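SeviL (Septifer virgatus, PDB 6LF2) binds GM1b and asialo-GM1 saccharides as a beta-trefoil R-type lectin, probably recognising such glycans on cell surfaces. Local coordinates at residues Ser2-Ile14 with Trp45-Thr57. Residues are numbered along the deposited sequence; the frame is centred on the assembly and turned at random.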
loop_
_atom_site.group_PDB
_atom_site.type_symbol
_atom_site.label_atom_id
_atom_site.label_comp_id
_atom_site.label_asym_id
_atom_site.label_seq_id
_atom_site.Cartn_x
_atom_site.Cartn_y
_atom_site.Cartn_z
ATOM N N SER B 2 7.497 -7.540 32.751
ATOM C CA SER B 2 6.672 -8.680 32.344
ATOM C C SER B 2 5.231 -8.252 32.115
ATOM O O SER B 2 4.869 -7.107 32.388
ATOM C CB SER B 2 6.705 -9.790 33.398
ATOM O OG SER B 2 5.945 -9.429 34.546
ATOM N N HIS B 3 4.407 -9.187 31.639
ATOM C CA HIS B 3 2.969 -8.957 31.472
ATOM C C HIS B 3 2.698 -7.752 30.576
ATOM O O HIS B 3 1.766 -6.981 30.814
ATOM C CB HIS B 3 2.260 -8.781 32.820
ATOM C CG HIS B 3 2.202 -10.028 33.649
ATOM N ND1 HIS B 3 3.233 -10.421 34.478
ATOM C CD2 HIS B 3 1.227 -10.958 33.793
ATOM C CE1 HIS B 3 2.901 -11.547 35.085
ATOM N NE2 HIS B 3 1.687 -11.892 34.692
ATOM N N MET B 4 3.522 -7.588 29.542
ATOM C CA MET B 4 3.351 -6.473 28.619
ATOM C C MET B 4 1.997 -6.528 27.918
ATOM O O MET B 4 1.438 -7.601 27.665
ATOM C CB MET B 4 4.472 -6.463 27.584
ATOM C CG MET B 4 5.778 -5.920 28.122
ATOM S SD MET B 4 7.165 -6.188 26.991
ATOM C CE MET B 4 8.164 -4.747 27.385
ATOM N N SER B 5 1.469 -5.344 27.608
ATOM C CA SER B 5 0.235 -5.199 26.854
ATOM C C SER B 5 0.431 -4.194 25.722
ATOM O O SER B 5 1.412 -3.442 25.666
ATOM C CB SER B 5 -0.930 -4.767 27.760
ATOM O OG SER B 5 -0.648 -3.528 28.402
ATOM N N SER B 6 -0.524 -4.226 24.799
ATOM C CA SER B 6 -0.571 -3.302 23.676
ATOM C C SER B 6 -2.019 -3.186 23.239
ATOM O O SER B 6 -2.846 -4.053 23.525
ATOM C CB SER B 6 0.315 -3.764 22.509
ATOM O OG SER B 6 -0.040 -5.066 22.078
ATOM N N VAL B 7 -2.330 -2.093 22.552
ATOM C CA VAL B 7 -3.702 -1.847 22.130
ATOM C C VAL B 7 -3.693 -1.568 20.632
ATOM O O VAL B 7 -2.890 -0.763 20.147
ATOM C CB VAL B 7 -4.357 -0.705 22.942
ATOM C CG1 VAL B 7 -3.579 0.600 22.825
ATOM C CG2 VAL B 7 -5.834 -0.534 22.569
ATOM N N THR B 8 -4.535 -2.290 19.900
ATOM C CA THR B 8 -4.567 -2.146 18.452
ATOM C C THR B 8 -5.085 -0.764 18.063
ATOM O O THR B 8 -6.105 -0.291 18.589
ATOM C CB THR B 8 -5.419 -3.245 17.833
ATOM O OG1 THR B 8 -4.765 -4.504 18.030
ATOM C CG2 THR B 8 -5.598 -3.003 16.340
ATOM N N ILE B 9 -4.349 -0.134 17.142
ATOM C CA ILE B 9 -4.467 1.241 16.679
ATOM C C ILE B 9 -5.165 1.234 15.328
ATOM O O ILE B 9 -5.868 2.186 14.962
ATOM C CB ILE B 9 -3.055 1.863 16.574
ATOM C CG1 ILE B 9 -2.749 2.773 17.753
ATOM C CG2 ILE B 9 -2.822 2.560 15.232
ATOM C CD1 ILE B 9 -1.379 3.379 17.648
ATOM N N GLY B 10 -4.940 0.170 14.570
ATOM C CA GLY B 10 -5.498 0.052 13.234
ATOM C C GLY B 10 -5.013 -1.227 12.586
ATOM O O GLY B 10 -4.140 -1.928 13.103
ATOM N N LYS B 11 -5.598 -1.518 11.428
ATOM C CA LYS B 11 -5.211 -2.649 10.601
ATOM C C LYS B 11 -4.514 -2.097 9.369
ATOM O O LYS B 11 -5.006 -1.140 8.762
ATOM C CB LYS B 11 -6.435 -3.474 10.193
ATOM C CG LYS B 11 -7.160 -4.177 11.342
ATOM C CD LYS B 11 -6.461 -5.462 11.768
ATOM C CE LYS B 11 -7.148 -6.072 12.981
ATOM N NZ LYS B 11 -8.614 -6.234 12.761
ATOM N N CYS B 12 -3.377 -2.684 9.001
ATOM C CA CYS B 12 -2.589 -2.070 7.945
ATOM C C CYS B 12 -1.828 -3.099 7.125
ATOM O O CYS B 12 -1.497 -4.191 7.595
ATOM C CB CYS B 12 -1.601 -1.046 8.513
ATOM S SG CYS B 12 -0.314 -1.760 9.548
ATOM N N TYR B 13 -1.553 -2.727 5.875
ATOM C CA TYR B 13 -0.541 -3.411 5.092
ATOM C C TYR B 13 0.808 -2.768 5.383
ATOM O O TYR B 13 0.886 -1.586 5.733
ATOM C CB TYR B 13 -0.832 -3.321 3.592
ATOM C CG TYR B 13 -2.106 -4.009 3.148
ATOM C CD1 TYR B 13 -2.095 -5.336 2.760
ATOM C CD2 TYR B 13 -3.320 -3.316 3.098
ATOM C CE1 TYR B 13 -3.260 -5.981 2.344
ATOM C CE2 TYR B 13 -4.490 -3.948 2.685
ATOM C CZ TYR B 13 -4.450 -5.273 2.311
ATOM O OH TYR B 13 -5.591 -5.927 1.903
ATOM N N ILE B 14 1.867 -3.563 5.260
ATOM C CA ILE B 14 3.234 -3.128 5.540
ATOM C C ILE B 14 4.034 -3.405 4.273
ATOM O O ILE B 14 4.405 -4.548 3.985
ATOM C CB ILE B 14 3.827 -3.831 6.770
ATOM C CG1 ILE B 14 2.950 -3.536 7.995
ATOM C CG2 ILE B 14 5.269 -3.374 7.004
ATOM C CD1 ILE B 14 3.372 -4.247 9.284
ATOM N N TRP B 45 -2.053 -6.585 8.956
ATOM C CA TRP B 45 -1.489 -6.661 10.299
ATOM C C TRP B 45 -2.242 -5.758 11.259
ATOM O O TRP B 45 -2.799 -4.728 10.866
ATOM C CB TRP B 45 -0.002 -6.253 10.318
ATOM C CG TRP B 45 0.869 -7.095 9.442
ATOM C CD1 TRP B 45 1.001 -6.994 8.086
ATOM C CD2 TRP B 45 1.745 -8.166 9.846
ATOM N NE1 TRP B 45 1.883 -7.927 7.625
ATOM C CE2 TRP B 45 2.359 -8.664 8.676
ATOM C CE3 TRP B 45 2.062 -8.758 11.076
ATOM C CZ2 TRP B 45 3.275 -9.716 8.694
ATOM C CZ3 TRP B 45 2.975 -9.811 11.091
ATOM C CH2 TRP B 45 3.572 -10.277 9.912
ATOM N N SER B 46 -2.222 -6.136 12.539
ATOM C CA SER B 46 -2.664 -5.251 13.610
ATOM C C SER B 46 -1.490 -4.381 14.043
ATOM O O SER B 46 -0.455 -4.901 14.474
ATOM C CB SER B 46 -3.200 -6.039 14.804
ATOM O OG SER B 46 -4.437 -6.662 14.490
ATOM N N PHE B 47 -1.650 -3.069 13.915
ATOM C CA PHE B 47 -0.662 -2.101 14.374
ATOM C C PHE B 47 -1.091 -1.635 15.763
ATOM O O PHE B 47 -2.212 -1.142 15.932
ATOM C CB PHE B 47 -0.562 -0.943 13.383
ATOM C CG PHE B 47 0.559 0.003 13.670
ATOM C CD1 PHE B 47 1.868 -0.369 13.446
ATOM C CD2 PHE B 47 0.302 1.266 14.171
ATOM C CE1 PHE B 47 2.914 0.509 13.713
ATOM C CE2 PHE B 47 1.334 2.145 14.437
ATOM C CZ PHE B 47 2.643 1.764 14.199
ATOM N N GLN B 48 -0.213 -1.814 16.761
ATOM C CA GLN B 48 -0.605 -1.692 18.165
ATOM C C GLN B 48 0.325 -0.740 18.910
ATOM O O GLN B 48 1.546 -0.825 18.768
ATOM C CB GLN B 48 -0.602 -3.067 18.848
ATOM C CG GLN B 48 -1.359 -4.140 18.058
ATOM C CD GLN B 48 -1.180 -5.544 18.612
ATOM O OE1 GLN B 48 -0.142 -5.875 19.185
ATOM N NE2 GLN B 48 -2.194 -6.382 18.435
ATOM N N LYS B 49 -0.254 0.165 19.695
ATOM C CA LYS B 49 0.527 0.998 20.607
ATOM C C LYS B 49 0.935 0.152 21.806
ATOM O O LYS B 49 0.073 -0.364 22.520
ATOM C CB LYS B 49 -0.299 2.207 21.048
ATOM C CG LYS B 49 0.300 3.055 22.174
ATOM C CD LYS B 49 1.195 4.150 21.635
ATOM C CE LYS B 49 2.658 3.739 21.637
ATOM N NZ LYS B 49 3.140 3.320 23.002
ATOM N N SER B 50 2.239 -0.013 22.016
ATOM C CA SER B 50 2.668 -0.809 23.162
ATOM C C SER B 50 2.532 -0.022 24.467
ATOM O O SER B 50 2.292 1.190 24.489
ATOM C CB SER B 50 4.111 -1.260 23.001
ATOM O OG SER B 50 5.013 -0.229 23.391
ATOM N N ASP B 51 2.721 -0.734 25.575
ATOM C CA ASP B 51 2.701 -0.077 26.876
ATOM C C ASP B 51 3.986 0.690 27.168
ATOM O O ASP B 51 4.085 1.330 28.221
ATOM C CB ASP B 51 2.416 -1.099 27.983
ATOM C CG ASP B 51 3.418 -2.244 28.026
ATOM O OD1 ASP B 51 4.442 -2.212 27.315
ATOM O OD2 ASP B 51 3.162 -3.197 28.796
ATOM N N THR B 52 4.957 0.661 26.259
ATOM C CA THR B 52 6.210 1.384 26.427
ATOM C C THR B 52 6.195 2.613 25.537
ATOM O O THR B 52 6.027 2.472 24.314
ATOM C CB THR B 52 7.389 0.486 26.071
ATOM O OG1 THR B 52 7.361 -0.677 26.910
ATOM C CG2 THR B 52 8.717 1.223 26.248
ATOM N N PRO B 53 6.354 3.816 26.091
ATOM C CA PRO B 53 6.210 5.038 25.286
ATOM C C PRO B 53 7.098 5.038 24.049
ATOM O O PRO B 53 8.276 4.671 24.099
ATOM C CB PRO B 53 6.606 6.146 26.266
ATOM C CG PRO B 53 6.279 5.584 27.616
ATOM C CD PRO B 53 6.564 4.110 27.520
ATOM N N GLY B 54 6.515 5.440 22.922
ATOM C CA GLY B 54 7.234 5.532 21.672
ATOM C C GLY B 54 7.439 4.232 20.924
ATOM O O GLY B 54 8.068 4.246 19.857
ATOM N N TYR B 55 6.938 3.108 21.433
ATOM C CA TYR B 55 7.153 1.818 20.794
ATOM C C TYR B 55 5.827 1.155 20.457
ATOM O O TYR B 55 4.818 1.331 21.153
ATOM C CB TYR B 55 7.988 0.872 21.676
ATOM C CG TYR B 55 9.412 1.338 21.810
ATOM C CD1 TYR B 55 10.356 1.024 20.842
ATOM C CD2 TYR B 55 9.803 2.126 22.880
ATOM C CE1 TYR B 55 11.657 1.476 20.937
ATOM C CE2 TYR B 55 11.109 2.579 22.988
ATOM C CZ TYR B 55 12.029 2.244 22.012
ATOM O OH TYR B 55 13.331 2.684 22.106
ATOM N N TYR B 56 5.862 0.367 19.386
ATOM C CA TYR B 56 4.685 -0.253 18.799
ATOM C C TYR B 56 4.936 -1.746 18.625
ATOM O O TYR B 56 6.082 -2.191 18.533
ATOM C CB TYR B 56 4.331 0.434 17.435
ATOM C CG TYR B 56 3.871 1.859 17.633
ATOM C CD1 TYR B 56 2.537 2.143 17.890
ATOM C CD2 TYR B 56 4.777 2.915 17.630
ATOM C CE1 TYR B 56 2.104 3.437 18.113
ATOM C CE2 TYR B 56 4.349 4.227 17.851
ATOM C CZ TYR B 56 3.010 4.479 18.095
ATOM O OH TYR B 56 2.553 5.767 18.321
ATOM N N THR B 57 3.858 -2.532 18.615
ATOM C CA THR B 57 3.962 -3.928 18.216
ATOM C C THR B 57 3.169 -4.155 16.927
ATOM O O THR B 57 2.292 -3.363 16.554
ATOM C CB THR B 57 3.485 -4.879 19.326
ATOM O OG1 THR B 57 2.163 -4.525 19.745
ATOM C CG2 THR B 57 4.421 -4.806 20.535
HETATM O O HOH W 1 0.973 -2.723 30.329
HETATM O O HOH W 2 -6.107 -6.687 17.039
#
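Val7 and Lys49 trade two backbone hydrogen bonds, and Cys12 and Trp45 do the same further along, so strand 6-14 runs antiparallel to strand 45-50. Between these pairs a classic beta bulge shifts the register: Ile9 N (2.7 Å) and, weakly, Gly10 N both point at Phe47 O, while Phe47 N returns a bond to Gly10 O at 2.9 Å. Gly10 is nearly fully extended here.

Polar side chains line the face carrying Ser6, Thr8, Lys11, Ser46 and Gln48. The Gln48 amide reaches across with both ends: NE2 donates to Thr8 OG1 at 3.2 Å, 22° out of the amide plane, and OE1 lies 3.0 Å from Ser6 OG. OE1 also takes the Thr57 hydroxyl on an in-plane lone pair; together with the bond from NE2 to Thr8, this fixes the amide's rotation. A water joins Thr8 OG1 to Ser46 OG. Just beyond the paired strands, Asp51 OD2 accepts Ser5 N from above the carboxylate plane, and a second water links it to Ser5 OG.

The other face is mostly apolar. Ile9 lies alongside Phe47, its CG2 3.5 Å from CD2 at the ring edge, and sends CD1 to the edge of Tyr56. Lys49 offers CB to Ile9 CD1, while its amine turns back to Ser50 O. Cys12 SG packs on Phe47 CB and sits obliquely to that ring. Ile14, with CG1 anti to its carbonyl carbon (chi1 -59°), lays CD1 over the five-membered ring of Trp45 in a CH-pi contact, 4.0 Å from the centroid; Trp45 NE1 meanwhile bonds to Ala23 O. Leu128 and Ile58 continue this apolar layer.

Amides, hydroxyls and water thus serve the Thr8 and Gln48 face, while Cys12, Ile14 and Trp45 bury one end of the other, tying the N-terminal strand into the beta-trefoil core; the Val7 and Ile9 end stays more open.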